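Local coordinates for protein flavohemoglobin (Malassezia yamatoensis, PDB 6O0A) that binds heme and FAD and, as a flavohemoglobin, probably detoxifies nitric oxide by turning it into nitrate at the expense of NAD(P)H, at residues 29-34 against 141-146. Numbering follows the deposited sequence.
Sequences QATLPV and EAWTEV
The hydroxyl of Thr-31 is gripped by two hydrogen bonds. Trp-143 donates its indole N-H to it, with NE1 2.9 Å from OG1 of Thr-31. The bond is nearly straight, 163° at the hydrogen, and OG1 lies close to the indole plane. The same oxygen is hydrogen-bonded to the carbonyl O of Val-27, one turn back in its own helix. A chi1 of 62° turns OG1 in over the backbone of Thr-31, where it can serve both partners. The two bonds together fix the rotation of the hydroxyl, and the first satisfies the N-H of the buried indole. The segments belong to helices 25-53 and 137-163, the first and last helices of the globin domain. The side chain of Trp-143 lies about 10 Å from the bound heme. Between 29-34 and 141-146, Trp-143 makes the contact on the second side. The nearest CA atoms, those of Thr-31 and Trp-143, are 9.4 Å apart, a gap the indole spans edge first. Beyond the pyrrole nitrogen, the six-membered ring meets Leu-32. In one of two modelled positions of Leu-32, its CD2 comes to the ring edge, near its plane, 3.9 Å from CH2 of Trp-143. The two side chains run at about a right angle. Ile-28 and Ile-35 of helix 25-53, Ala-84 of helix 75-89 and Phe-124 of helix 115-131 also pack on the indole.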
loop_
_atom_site.group_PDB
_atom_site.type_symbol
_atom_site.label_atom_id
_atom_site.label_comp_id
_atom_site.label_asym_id
_atom_site.label_seq_id
_atom_site.Cartn_x
_atom_site.Cartn_y
_atom_site.Cartn_z
ATOM N N GLN A 29 -17.932 0.656 -23.915
ATOM C CA GLN A 29 -19.241 0.464 -23.293
ATOM C C GLN A 29 -19.789 -0.932 -23.574
ATOM O O GLN A 29 -20.261 -1.621 -22.661
ATOM C CB GLN A 29 -20.213 1.535 -23.799
ATOM C CG GLN A 29 -21.631 1.378 -23.288
ATOM C CD GLN A 29 -21.746 1.717 -21.820
ATOM O OE1 GLN A 29 -21.171 2.701 -21.354
ATOM N NE2 GLN A 29 -22.486 0.900 -21.077
ATOM N N ALA A 30 -19.732 -1.366 -24.834
ATOM C CA ALA A 30 -20.343 -2.634 -25.222
ATOM C C ALA A 30 -19.533 -3.847 -24.777
ATOM O O ALA A 30 -20.115 -4.904 -24.518
ATOM C CB ALA A 30 -20.547 -2.682 -26.734
ATOM N N THR A 31 -18.211 -3.731 -24.684
ATOM C CA THR A 31 -17.358 -4.875 -24.385
ATOM C C THR A 31 -16.879 -4.913 -22.941
ATOM O O THR A 31 -16.217 -5.879 -22.551
ATOM C CB THR A 31 -16.142 -4.891 -25.323
ATOM O OG1 THR A 31 -15.366 -3.708 -25.096
ATOM C CG2 THR A 31 -16.593 -4.935 -26.776
ATOM N N LEU A 32 -17.188 -3.893 -22.140
ATOM C CA LEU A 32 -16.745 -3.894 -20.747
ATOM C C LEU A 32 -17.172 -5.146 -19.989
ATOM O O LEU A 32 -16.335 -5.701 -19.257
ATOM C CB LEU A 32 -17.254 -2.635 -20.030
ATOM C CG LEU A 32 -16.200 -1.721 -19.394
ATOM C CD1 LEU A 32 -16.860 -0.465 -18.840
ATOM C CD2 LEU A 32 -15.405 -2.433 -18.302
ATOM N N PRO A 33 -18.411 -5.648 -20.109
ATOM C CA PRO A 33 -18.753 -6.875 -19.367
ATOM C C PRO A 33 -17.928 -8.078 -19.789
ATOM O O PRO A 33 -17.486 -8.851 -18.931
ATOM C CB PRO A 33 -20.243 -7.071 -19.680
ATOM C CG PRO A 33 -20.732 -5.729 -20.091
ATOM C CD PRO A 33 -19.590 -5.109 -20.817
ATOM N N VAL A 34 -17.707 -8.253 -21.095
ATOM C CA VAL A 34 -16.923 -9.386 -21.581
ATOM C C VAL A 34 -15.493 -9.308 -21.062
ATOM O O VAL A 34 -14.944 -10.291 -20.551
ATOM C CB VAL A 34 -16.964 -9.443 -23.118
ATOM C CG1 VAL A 34 -15.955 -10.453 -23.640
ATOM C CG2 VAL A 34 -18.358 -9.798 -23.590
ATOM N N GLU A 141 -8.348 -1.853 -30.742
ATOM C CA GLU A 141 -8.048 -0.424 -30.844
ATOM C C GLU A 141 -8.598 0.349 -29.648
ATOM O O GLU A 141 -7.901 1.180 -29.053
ATOM C CB GLU A 141 -8.617 0.140 -32.147
ATOM C CG GLU A 141 -8.248 1.589 -32.392
ATOM C CD GLU A 141 -8.907 2.129 -33.637
ATOM O OE1 GLU A 141 -8.623 1.604 -34.734
ATOM O OE2 GLU A 141 -9.732 3.055 -33.523
ATOM N N ALA A 142 -9.854 0.089 -29.278
ATOM C CA ALA A 142 -10.466 0.843 -28.189
ATOM C C ALA A 142 -9.791 0.546 -26.853
ATOM O O ALA A 142 -9.518 1.465 -26.072
ATOM C CB ALA A 142 -11.960 0.534 -28.119
ATOM N N TRP A 143 -9.499 -0.727 -26.573
ATOM C CA TRP A 143 -8.861 -1.054 -25.302
ATOM C C TRP A 143 -7.400 -0.613 -25.269
ATOM O O TRP A 143 -6.877 -0.264 -24.202
ATOM C CB TRP A 143 -9.020 -2.553 -25.015
ATOM C CG TRP A 143 -10.408 -2.825 -24.511
ATOM C CD1 TRP A 143 -11.486 -3.257 -25.241
ATOM C CD2 TRP A 143 -10.897 -2.581 -23.181
ATOM N NE1 TRP A 143 -12.606 -3.333 -24.430
ATOM C CE2 TRP A 143 -12.268 -2.924 -23.165
ATOM C CE3 TRP A 143 -10.304 -2.120 -22.002
ATOM C CZ2 TRP A 143 -13.052 -2.819 -22.014
ATOM C CZ3 TRP A 143 -11.080 -2.024 -20.859
ATOM C CH2 TRP A 143 -12.440 -2.375 -20.874
ATOM N N THR A 144 -6.736 -0.586 -26.424
ATOM C CA THR A 144 -5.404 0.005 -26.489
ATOM C C THR A 144 -5.432 1.481 -26.094
ATOM O O THR A 144 -4.551 1.953 -25.365
ATOM C CB THR A 144 -4.833 -0.194 -27.893
ATOM O OG1 THR A 144 -4.667 -1.601 -28.118
ATOM C CG2 THR A 144 -3.498 0.522 -28.059
ATOM N N GLU A 145 -6.440 2.227 -26.565
ATOM C CA GLU A 145 -6.559 3.623 -26.167
ATOM C C GLU A 145 -6.718 3.746 -24.655
ATOM O O GLU A 145 -6.064 4.584 -24.023
ATOM C CB GLU A 145 -7.740 4.280 -26.877
ATOM C CG GLU A 145 -7.788 5.783 -26.605
ATOM C CD GLU A 145 -8.948 6.491 -27.282
ATOM O OE1 GLU A 145 -9.546 5.922 -28.221
ATOM O OE2 GLU A 145 -9.261 7.625 -26.860
ATOM N N VAL A 146 -7.581 2.910 -24.067
ATOM C CA VAL A 146 -7.772 2.889 -22.618
ATOM C C VAL A 146 -6.451 2.606 -21.915
ATOM O O VAL A 146 -6.065 3.313 -20.979
ATOM C CB VAL A 146 -8.846 1.851 -22.233
ATOM C CG1 VAL A 146 -8.956 1.697 -20.710
ATOM C CG2 VAL A 146 -10.191 2.230 -22.823
#